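Local coordinates for protein 1,3,6,8-tetrahydroxynaphthalene synthase (Streptomyces coelicolor, PDB 1U0M) that condenses five malonyl-CoA units into a pentaketide and closes it to 1,3,6,8-tetrahydroxynaphthalene, a step of melanin biosynthesis, at residues 77-88 against 111-122; 177-185 against 232-240. All coordinates share one frame; numbering follows the deposited sequence.

Contact 1: 77-88 against 111-122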
loop_
_atom_site.group_PDB
_atom_site.type_symbol
_atom_site.label_atom_id
_atom_site.label_comp_id
_atom_site.label_asym_id
_atom_site.label_seq_id
_atom_site.Cartn_x
_atom_site.Cartn_y
_atom_site.Cartn_z
ATOM N N ASN A 77 -12.911 -11.270 -6.892
ATOM C CA ASN A 77 -11.698 -11.203 -6.088
ATOM C C ASN A 77 -11.127 -12.595 -5.787
ATOM O O ASN A 77 -9.918 -12.746 -5.582
ATOM C CB ASN A 77 -11.963 -10.437 -4.793
ATOM C CG ASN A 77 -10.733 -9.724 -4.291
ATOM O OD1 ASN A 77 -10.271 -8.759 -4.902
ATOM N ND2 ASN A 77 -10.178 -10.203 -3.185
ATOM N N LYS A 78 -11.998 -13.605 -5.755
ATOM C CA LYS A 78 -11.550 -14.978 -5.536
ATOM C C LYS A 78 -10.720 -15.350 -6.769
ATOM O O LYS A 78 -9.629 -15.906 -6.655
ATOM C CB LYS A 78 -12.741 -15.937 -5.412
ATOM C CG LYS A 78 -12.921 -16.560 -4.028
ATOM C CD LYS A 78 -13.647 -15.625 -3.089
ATOM C CE LYS A 78 -15.147 -15.777 -3.227
ATOM N NZ LYS A 78 -15.650 -17.036 -2.602
ATOM N N VAL A 79 -11.229 -15.028 -7.957
ATOM C CA VAL A 79 -10.479 -15.327 -9.175
ATOM C C VAL A 79 -9.122 -14.626 -9.126
ATOM O O VAL A 79 -8.108 -15.189 -9.543
ATOM C CB VAL A 79 -11.204 -14.848 -10.418
ATOM C CG1 VAL A 79 -10.373 -15.172 -11.649
ATOM C CG2 VAL A 79 -12.579 -15.480 -10.483
ATOM N N TYR A 80 -9.115 -13.401 -8.600
ATOM C CA TYR A 80 -7.896 -12.621 -8.494
ATOM C C TYR A 80 -6.815 -13.357 -7.724
ATOM O O TYR A 80 -5.716 -13.517 -8.240
ATOM C CB TYR A 80 -8.187 -11.243 -7.866
ATOM C CG TYR A 80 -6.947 -10.436 -7.512
ATOM C CD1 TYR A 80 -6.455 -10.413 -6.205
ATOM C CD2 TYR A 80 -6.225 -9.756 -8.493
ATOM C CE1 TYR A 80 -5.275 -9.743 -5.888
ATOM C CE2 TYR A 80 -5.040 -9.084 -8.188
ATOM C CZ TYR A 80 -4.570 -9.083 -6.882
ATOM O OH TYR A 80 -3.390 -8.432 -6.571
ATOM N N GLU A 81 -7.105 -13.833 -6.510
ATOM C CA GLU A 81 -6.065 -14.529 -5.750
ATOM C C GLU A 81 -5.675 -15.883 -6.315
ATOM O O GLU A 81 -4.509 -16.258 -6.261
ATOM C CB GLU A 81 -6.422 -14.668 -4.256
ATOM C CG GLU A 81 -7.671 -15.435 -3.912
ATOM C CD GLU A 81 -7.718 -15.830 -2.433
ATOM O OE1 GLU A 81 -8.810 -16.213 -1.943
ATOM O OE2 GLU A 81 -6.665 -15.772 -1.761
ATOM N N ARG A 82 -6.632 -16.619 -6.868
ATOM C CA ARG A 82 -6.303 -17.916 -7.454
ATOM C C ARG A 82 -5.337 -17.747 -8.625
ATOM O O ARG A 82 -4.327 -18.457 -8.718
ATOM C CB ARG A 82 -7.554 -18.619 -7.975
ATOM C CG ARG A 82 -7.253 -19.954 -8.667
ATOM C CD ARG A 82 -8.446 -20.440 -9.493
ATOM N NE ARG A 82 -8.639 -19.674 -10.725
ATOM C CZ ARG A 82 -9.828 -19.389 -11.247
ATOM N NH1 ARG A 82 -10.930 -19.802 -10.637
ATOM N NH2 ARG A 82 -9.917 -18.709 -12.392
ATOM N N GLU A 83 -5.656 -16.803 -9.519
ATOM C CA GLU A 83 -4.835 -16.557 -10.700
ATOM C C GLU A 83 -3.460 -16.001 -10.371
ATOM O O GLU A 83 -2.507 -16.225 -11.109
ATOM C CB GLU A 83 -5.542 -15.597 -11.667
ATOM C CG GLU A 83 -6.822 -16.136 -12.316
ATOM C CD GLU A 83 -6.583 -17.376 -13.165
ATOM O OE1 GLU A 83 -5.477 -17.516 -13.734
ATOM O OE2 GLU A 83 -7.506 -18.204 -13.279
ATOM N N ALA A 84 -3.359 -15.268 -9.271
ATOM C CA ALA A 84 -2.086 -14.692 -8.875
ATOM C C ALA A 84 -1.201 -15.752 -8.213
ATOM O O ALA A 84 0.022 -15.741 -8.348
ATOM C CB ALA A 84 -2.320 -13.544 -7.921
ATOM N N LYS A 85 -1.823 -16.666 -7.485
ATOM C CA LYS A 85 -1.051 -17.701 -6.828
ATOM C C LYS A 85 -0.491 -18.683 -7.832
ATOM O O LYS A 85 0.651 -19.106 -7.702
ATOM C CB LYS A 85 -1.897 -18.411 -5.777
ATOM C CG LYS A 85 -1.988 -17.598 -4.505
ATOM C CD LYS A 85 -2.784 -18.294 -3.425
ATOM C CE LYS A 85 -2.699 -17.523 -2.120
ATOM N NZ LYS A 85 -3.819 -17.880 -1.222
ATOM N N SER A 86 -1.274 -19.018 -8.851
ATOM C CA SER A 86 -0.810 -19.944 -9.881
ATOM C C SER A 86 0.054 -19.311 -10.974
ATOM O O SER A 86 0.628 -20.029 -11.790
ATOM C CB SER A 86 -1.996 -20.663 -10.533
ATOM O OG SER A 86 -2.976 -19.748 -10.978
ATOM N N ARG A 87 0.177 -17.985 -10.994
ATOM C CA ARG A 87 0.979 -17.348 -12.038
ATOM C C ARG A 87 2.198 -16.545 -11.568
ATOM O O ARG A 87 3.253 -16.582 -12.199
ATOM C CB ARG A 87 0.097 -16.433 -12.898
ATOM C CG ARG A 87 -1.047 -17.121 -13.625
ATOM C CD ARG A 87 -1.845 -16.097 -14.413
ATOM N NE ARG A 87 -3.070 -16.640 -14.986
ATOM C CZ ARG A 87 -3.139 -17.260 -16.156
ATOM N NH1 ARG A 87 -2.041 -17.421 -16.887
ATOM N NH2 ARG A 87 -4.312 -17.700 -16.605
ATOM N N VAL A 88 2.061 -15.820 -10.465
ATOM C CA VAL A 88 3.156 -14.988 -9.983
ATOM C C VAL A 88 4.499 -15.704 -9.778
ATOM O O VAL A 88 5.525 -15.249 -10.281
ATOM C CB VAL A 88 2.739 -14.244 -8.688
ATOM C CG1 VAL A 88 3.877 -13.384 -8.186
ATOM C CG2 VAL A 88 1.528 -13.364 -8.970
ATOM N N TYR A 111 5.244 -5.447 -3.612
ATOM C CA TYR A 111 4.135 -5.967 -4.400
ATOM C C TYR A 111 3.113 -4.895 -4.760
ATOM O O TYR A 111 2.466 -4.330 -3.875
ATOM C CB TYR A 111 3.450 -7.089 -3.616
ATOM C CG TYR A 111 2.441 -7.900 -4.415
ATOM C CD1 TYR A 111 2.826 -9.058 -5.095
ATOM C CD2 TYR A 111 1.100 -7.513 -4.480
ATOM C CE1 TYR A 111 1.901 -9.811 -5.811
ATOM C CE2 TYR A 111 0.174 -8.259 -5.193
ATOM C CZ TYR A 111 0.577 -9.406 -5.853
ATOM O OH TYR A 111 -0.352 -10.156 -6.533
ATOM N N VAL A 112 2.961 -4.614 -6.054
ATOM C CA VAL A 112 1.984 -3.612 -6.481
ATOM C C VAL A 112 0.857 -4.171 -7.348
ATOM O O VAL A 112 1.076 -4.910 -8.308
ATOM C CB VAL A 112 2.655 -2.446 -7.222
ATOM C CG1 VAL A 112 3.665 -1.794 -6.306
ATOM C CG2 VAL A 112 3.314 -2.935 -8.496
ATOM N N SER A 113 -0.362 -3.810 -6.978
ATOM C CA SER A 113 -1.555 -4.245 -7.684
ATOM C C SER A 113 -2.742 -3.409 -7.251
ATOM O O SER A 113 -2.928 -3.158 -6.063
ATOM C CB SER A 113 -1.847 -5.708 -7.378
ATOM O OG SER A 113 -3.141 -6.047 -7.841
ATOM N N CYS A 114 -3.547 -2.976 -8.208
ATOM C CA CYS A 114 -4.728 -2.175 -7.890
ATOM C C CYS A 114 -5.964 -2.830 -8.478
ATOM O O CYS A 114 -7.060 -2.275 -8.435
ATOM C CB CYS A 114 -4.577 -0.763 -8.455
ATOM S SG CYS A 114 -4.508 -0.678 -10.243
ATOM N N THR A 115 -5.787 -4.036 -9.005
ATOM C CA THR A 115 -6.880 -4.752 -9.649
ATOM C C THR A 115 -7.629 -5.751 -8.789
ATOM O O THR A 115 -8.506 -6.459 -9.262
ATOM C CB THR A 115 -6.362 -5.448 -10.881
ATOM O OG1 THR A 115 -5.091 -6.029 -10.575
ATOM C CG2 THR A 115 -6.207 -4.434 -12.019
ATOM N N GLY A 116 -7.287 -5.794 -7.518
ATOM C CA GLY A 116 -7.956 -6.696 -6.618
ATOM C C GLY A 116 -7.506 -6.317 -5.234
ATOM O O GLY A 116 -6.580 -5.528 -5.068
ATOM N N PHE A 117 -8.143 -6.879 -4.225
ATOM C CA PHE A 117 -7.749 -6.546 -2.886
ATOM C C PHE A 117 -7.718 -7.710 -1.935
ATOM O O PHE A 117 -8.687 -8.450 -1.800
ATOM C CB PHE A 117 -8.655 -5.454 -2.326
ATOM C CG PHE A 117 -8.225 -4.963 -0.998
ATOM C CD1 PHE A 117 -8.708 -5.551 0.164
ATOM C CD2 PHE A 117 -7.278 -3.942 -0.899
ATOM C CE1 PHE A 117 -8.257 -5.127 1.402
ATOM C CE2 PHE A 117 -6.820 -3.513 0.343
ATOM C CZ PHE A 117 -7.306 -4.101 1.489
ATOM N N MET A 118 -6.586 -7.873 -1.273
ATOM C CA MET A 118 -6.459 -8.928 -0.298
ATOM C C MET A 118 -5.557 -8.519 0.866
ATOM O O MET A 118 -4.576 -7.785 0.698
ATOM C CB MET A 118 -5.985 -10.235 -0.965
ATOM C CG MET A 118 -4.863 -10.123 -1.989
ATOM S SD MET A 118 -4.502 -11.713 -2.875
ATOM C CE MET A 118 -4.039 -12.772 -1.469
ATOM N N MET A 119 -5.945 -8.947 2.062
ATOM C CA MET A 119 -5.169 -8.678 3.255
ATOM C C MET A 119 -5.085 -9.978 4.043
ATOM O O MET A 119 -6.121 -10.541 4.409
ATOM C CB MET A 119 -5.825 -7.620 4.127
ATOM C CG MET A 119 -5.084 -7.437 5.420
ATOM S SD MET A 119 -5.790 -6.200 6.458
ATOM C CE MET A 119 -5.328 -4.827 5.535
ATOM N N PRO A 120 -3.857 -10.479 4.286
ATOM C CA PRO A 120 -2.579 -9.873 3.865
ATOM C C PRO A 120 -2.437 -9.891 2.340
ATOM O O PRO A 120 -3.161 -10.599 1.655
ATOM C CB PRO A 120 -1.512 -10.786 4.498
ATOM C CG PRO A 120 -2.261 -11.663 5.449
ATOM C CD PRO A 120 -3.625 -11.820 4.836
ATOM N N SER A 121 -1.488 -9.133 1.816
ATOM C CA SER A 121 -1.277 -9.138 0.379
ATOM C C SER A 121 -0.574 -10.455 0.081
ATOM O O SER A 121 -0.311 -11.243 0.998
ATOM C CB SER A 121 -0.407 -7.968 -0.043
ATOM O OG SER A 121 0.888 -8.098 0.492
ATOM N N LEU A 122 -0.280 -10.695 -1.195
ATOM C CA LEU A 122 0.376 -11.930 -1.619
ATOM C C LEU A 122 1.774 -12.126 -1.023
ATOM O O LEU A 122 2.245 -13.251 -0.923
ATOM C CB LEU A 122 0.484 -11.982 -3.151
ATOM C CG LEU A 122 -0.241 -13.092 -3.927
ATOM C CD1 LEU A 122 0.556 -13.376 -5.193
ATOM C CD2 LEU A 122 -0.362 -14.368 -3.113
HETATM O O HOH W 1 -10.690 -8.319 -7.893
#

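Contact 2: 177-185 against 232-240. With GOL (glycerol), chain D.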
loop_
_atom_site.group_PDB
_atom_site.type_symbol
_atom_site.label_atom_id
_atom_site.label_comp_id
_atom_site.label_asym_id
_atom_site.label_seq_id
_atom_site.Cartn_x
_atom_site.Cartn_y
_atom_site.Cartn_z
ATOM N N SER A 177 -8.908 -7.005 -16.268
ATOM C CA SER A 177 -10.143 -7.582 -16.754
ATOM C C SER A 177 -11.090 -7.881 -15.607
ATOM O O SER A 177 -12.292 -7.974 -15.805
ATOM C CB SER A 177 -9.857 -8.874 -17.512
ATOM O OG SER A 177 -9.287 -9.839 -16.652
ATOM N N LEU A 178 -10.547 -8.047 -14.405
ATOM C CA LEU A 178 -11.375 -8.342 -13.237
ATOM C C LEU A 178 -12.026 -7.094 -12.653
ATOM O O LEU A 178 -12.642 -7.136 -11.596
ATOM C CB LEU A 178 -10.549 -9.063 -12.167
ATOM C CG LEU A 178 -10.198 -10.515 -12.534
ATOM C CD1 LEU A 178 -11.487 -11.286 -12.836
ATOM C CD2 LEU A 178 -9.300 -10.557 -13.762
ATOM N N CYS A 179 -11.880 -5.980 -13.355
ATOM C CA CYS A 179 -12.477 -4.732 -12.928
ATOM C C CYS A 179 -13.451 -4.271 -13.993
ATOM O O CYS A 179 -13.872 -3.132 -13.998
ATOM C CB CYS A 179 -11.400 -3.675 -12.671
ATOM S SG CYS A 179 -10.465 -3.958 -11.136
ATOM N N TYR A 180 -13.813 -5.174 -14.899
ATOM C CA TYR A 180 -14.775 -4.850 -15.954
ATOM C C TYR A 180 -16.152 -4.703 -15.307
ATOM O O TYR A 180 -16.596 -5.604 -14.591
ATOM C CB TYR A 180 -14.818 -5.966 -17.005
ATOM C CG TYR A 180 -15.956 -5.812 -17.994
ATOM C CD1 TYR A 180 -16.022 -4.704 -18.857
ATOM C CD2 TYR A 180 -16.994 -6.735 -18.029
ATOM C CE1 TYR A 180 -17.107 -4.529 -19.717
ATOM C CE2 TYR A 180 -18.075 -6.571 -18.880
ATOM C CZ TYR A 180 -18.130 -5.468 -19.718
ATOM O OH TYR A 180 -19.226 -5.296 -20.526
ATOM N N GLN A 181 -16.823 -3.579 -15.561
ATOM C CA GLN A 181 -18.144 -3.308 -14.986
ATOM C C GLN A 181 -19.203 -3.050 -16.052
ATOM O O GLN A 181 -19.361 -1.915 -16.523
ATOM C CB GLN A 181 -18.090 -2.088 -14.066
ATOM C CG GLN A 181 -16.973 -2.097 -13.047
ATOM C CD GLN A 181 -17.209 -3.035 -11.871
ATOM O OE1 GLN A 181 -16.313 -3.235 -11.061
ATOM N NE2 GLN A 181 -18.411 -3.587 -11.764
ATOM N N PRO A 182 -19.973 -4.087 -16.419
ATOM C CA PRO A 182 -21.029 -3.979 -17.433
ATOM C C PRO A 182 -21.890 -2.736 -17.243
ATOM O O PRO A 182 -22.370 -2.139 -18.215
ATOM C CB PRO A 182 -21.832 -5.256 -17.227
ATOM C CG PRO A 182 -20.814 -6.215 -16.759
ATOM C CD PRO A 182 -20.014 -5.412 -15.775
ATOM N N THR A 183 -22.072 -2.354 -15.985
ATOM C CA THR A 183 -22.871 -1.192 -15.621
ATOM C C THR A 183 -22.321 0.172 -16.051
ATOM O O THR A 183 -23.095 1.100 -16.266
ATOM C CB THR A 183 -23.098 -1.150 -14.096
ATOM O OG1 THR A 183 -21.833 -1.123 -13.430
ATOM C CG2 THR A 183 -23.867 -2.373 -13.636
ATOM N N ASP A 184 -20.999 0.314 -16.143
ATOM C CA ASP A 184 -20.397 1.583 -16.549
ATOM C C ASP A 184 -20.658 1.778 -18.051
ATOM O O ASP A 184 -20.070 1.088 -18.891
ATOM C CB ASP A 184 -18.892 1.578 -16.244
ATOM C CG ASP A 184 -18.593 1.664 -14.741
ATOM O OD1 ASP A 184 -17.419 1.514 -14.331
ATOM O OD2 ASP A 184 -19.534 1.892 -13.964
ATOM N N LEU A 185 -21.546 2.721 -18.374
ATOM C CA LEU A 185 -21.934 2.994 -19.756
ATOM C C LEU A 185 -21.431 4.295 -20.371
ATOM O O LEU A 185 -21.808 4.618 -21.493
ATOM C CB LEU A 185 -23.460 2.952 -19.884
ATOM C CG LEU A 185 -24.186 1.660 -19.501
ATOM C CD1 LEU A 185 -25.685 1.897 -19.618
ATOM C CD2 LEU A 185 -23.744 0.494 -20.404
ATOM N N TYR A 232 -10.667 5.476 -8.575
ATOM C CA TYR A 232 -11.596 4.377 -8.438
ATOM C C TYR A 232 -12.854 4.820 -7.693
ATOM O O TYR A 232 -12.772 5.559 -6.727
ATOM C CB TYR A 232 -10.947 3.241 -7.625
ATOM C CG TYR A 232 -10.262 2.155 -8.422
ATOM C CD1 TYR A 232 -9.328 1.320 -7.815
ATOM C CD2 TYR A 232 -10.567 1.938 -9.761
ATOM C CE1 TYR A 232 -8.716 0.291 -8.515
ATOM C CE2 TYR A 232 -9.960 0.915 -10.482
ATOM C CZ TYR A 232 -9.036 0.088 -9.846
ATOM O OH TYR A 232 -8.453 -0.962 -10.520
ATOM N N ASP A 233 -14.015 4.401 -8.168
ATOM C CA ASP A 233 -15.265 4.621 -7.432
ATOM C C ASP A 233 -15.388 3.215 -6.815
ATOM O O ASP A 233 -15.358 2.227 -7.543
ATOM C CB ASP A 233 -16.448 4.864 -8.378
ATOM C CG ASP A 233 -16.850 6.345 -8.470
ATOM O OD1 ASP A 233 -17.633 6.686 -9.379
ATOM O OD2 ASP A 233 -16.397 7.163 -7.646
ATOM N N VAL A 234 -15.476 3.115 -5.491
ATOM C CA VAL A 234 -15.561 1.806 -4.828
ATOM C C VAL A 234 -16.990 1.452 -4.430
ATOM O O VAL A 234 -17.547 2.022 -3.492
ATOM C CB VAL A 234 -14.670 1.764 -3.580
ATOM C CG1 VAL A 234 -14.769 0.391 -2.915
ATOM C CG2 VAL A 234 -13.216 2.080 -3.975
ATOM N N LYS A 235 -17.560 0.480 -5.133
ATOM C CA LYS A 235 -18.939 0.062 -4.912
ATOM C C LYS A 235 -19.092 -1.405 -4.526
ATOM O O LYS A 235 -18.124 -2.153 -4.449
ATOM C CB LYS A 235 -19.737 0.311 -6.192
ATOM C CG LYS A 235 -19.674 1.746 -6.669
ATOM C CD LYS A 235 -20.245 1.908 -8.049
ATOM C CE LYS A 235 -20.205 3.376 -8.470
ATOM N NZ LYS A 235 -20.965 3.571 -9.716
ATOM N N ALA A 236 -20.338 -1.815 -4.321
ATOM C CA ALA A 236 -20.625 -3.191 -3.978
ATOM C C ALA A 236 -20.192 -4.096 -5.132
ATOM O O ALA A 236 -19.938 -5.276 -4.933
ATOM C CB ALA A 236 -22.103 -3.345 -3.718
ATOM N N THR A 237 -20.114 -3.530 -6.339
ATOM C CA THR A 237 -19.723 -4.274 -7.536
ATOM C C THR A 237 -18.209 -4.316 -7.706
ATOM O O THR A 237 -17.674 -4.981 -8.601
ATOM C CB THR A 237 -20.343 -3.647 -8.800
ATOM O OG1 THR A 237 -20.523 -2.249 -8.586
ATOM C CG2 THR A 237 -21.687 -4.274 -9.122
ATOM N N GLY A 238 -17.509 -3.586 -6.851
ATOM C CA GLY A 238 -16.068 -3.589 -6.931
ATOM C C GLY A 238 -15.494 -2.239 -7.273
ATOM O O GLY A 238 -16.024 -1.208 -6.864
ATOM N N PHE A 239 -14.412 -2.253 -8.040
ATOM C CA PHE A 239 -13.743 -1.025 -8.415
ATOM C C PHE A 239 -14.152 -0.539 -9.794
ATOM O O PHE A 239 -13.998 -1.259 -10.787
ATOM C CB PHE A 239 -12.222 -1.223 -8.366
ATOM C CG PHE A 239 -11.713 -1.660 -7.022
ATOM C CD1 PHE A 239 -12.327 -1.211 -5.852
ATOM C CD2 PHE A 239 -10.612 -2.504 -6.917
ATOM C CE1 PHE A 239 -11.851 -1.596 -4.608
ATOM C CE2 PHE A 239 -10.129 -2.894 -5.679
ATOM C CZ PHE A 239 -10.747 -2.442 -4.519
ATOM N N HIS A 240 -14.683 0.681 -9.834
ATOM C CA HIS A 240 -15.100 1.318 -11.077
ATOM C C HIS A 240 -14.058 2.395 -11.400
ATOM O O HIS A 240 -13.897 3.372 -10.671
ATOM C CB HIS A 240 -16.493 1.963 -10.928
ATOM C CG HIS A 240 -17.600 0.978 -10.716
ATOM N ND1 HIS A 240 -17.651 0.135 -9.622
ATOM C CD2 HIS A 240 -18.722 0.727 -11.435
ATOM C CE1 HIS A 240 -18.758 -0.586 -9.677
ATOM N NE2 HIS A 240 -19.424 -0.246 -10.768
HETATM C C1 GOL D . -15.959 -0.403 -16.503
HETATM O O1 GOL D . -15.569 -1.626 -17.144
HETATM C C2 GOL D . -14.693 0.157 -15.879
HETATM O O2 GOL D . -14.860 1.584 -15.832
HETATM C C3 GOL D . -14.536 -0.445 -14.509
HETATM O O3 GOL D . -13.372 -0.028 -13.800
#

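Contact 1: 77-88 against 111-122
N77 grips the backbone of F117 with both ends of its side-chain amide. F117 N donates to N77 OD1 at 2.9 Å, nearly straight at 174° and on a lone pair in the carbonyl plane. N77 ND2 donates to F117 O at 2.7 Å, but this bond is bent (146°). A water donates to N77 OD1 and to T115 O, so OD1 has two donors. CG of N77 lies anti to the backbone N (chi1 -150°), which turns the amide to the loop. One turn on, Y80 lays a ring face on G116, whose CA sits 3.8 Å from the ring centroid in a CH-pi contact. Y80 OH shares a hydrogen bond of 2.7 Å with S113 OG; either may donate. Y111 OH adds a weak bond to Y80 OH. T115 OG1 turns to E174. M118 SD comes obliquely to the Y80 ring, 3.7 Å from CE1, a Met-aromatic contact. Farther along helix 73-99, A84 CB and V88 CG2 pack on L122 CD1. The loop after strand 108-112 is thus fixed to the helix by the paired N77-F117 bonds and the Y80-S113 hydroxyl bond, with apolar packing beyond, which probably holds it to one path.

Contact 2: 177-185 against 232-240
Q181 lies flat on the imidazole of H240. The amide and ring planes are only 11° apart, and Q181 CG stands 3.8 Å from the ring centroid, over the face, as a CH-pi contact. A bend at chi2 (-75°) folds the glutamine over the ring. The opposite ring face carries K235 CD, toward the rim, so the imidazole is sandwiched between two side chains. D184 comes instead at the edge. Its OD2 lies near the ring plane, 2.9 Å from H240 CD2, with the carboxylate turned 55° to the ring. T183 OG1 also meets the edge, 3.7 Å from H240 NE2. Strands 230-235 and 238-243 form a beta hairpin, closed by a type I turn from K235 to G238. The loop 177-185, which follows strand 167-175 of the thiolase-fold core, packs against it. An alanine in place of H240 would probably leave the Q181 amide without its flat support and open a gap beside K235 and D184. Beside the glutamine, C179 SG lies at the edge of the F239 ring, 4.3 Å from F239 CB. C179 SG also approaches Y232 OH at 3.7 Å; the polar partner of that hydroxyl is C114 O. A glycerol, probably from the crystallisation liquor, bridges the two segments: Q181 N donates to its O1 at 2.8 Å, its O2 donates to D184 OD1, and its O3 makes a weak bond to F239 O.

The centres of contacts 1 and 2 are about 17 Å apart. The probable hydrogen bond between C114 O and Y232 OH, 2.8 Å long, joins them. T115 O also packs on C179 SG at 3.7 Å. The loop of 111-122 therefore meets both segments of contact 2. Both contacts come near the active site: the side chains of T115 and Y232 lie about 9 and 8 Å from that of C146, the catalytic cysteine by similarity. A bound polyethylene glycol, probably from the crystallisation liquor, lies about 3 Å from the Y232 side chain and about 5 Å from that of T115, which may mark a pocket. Both also reach the second subunit: F117 stacks on its F239, and F239 on its F117.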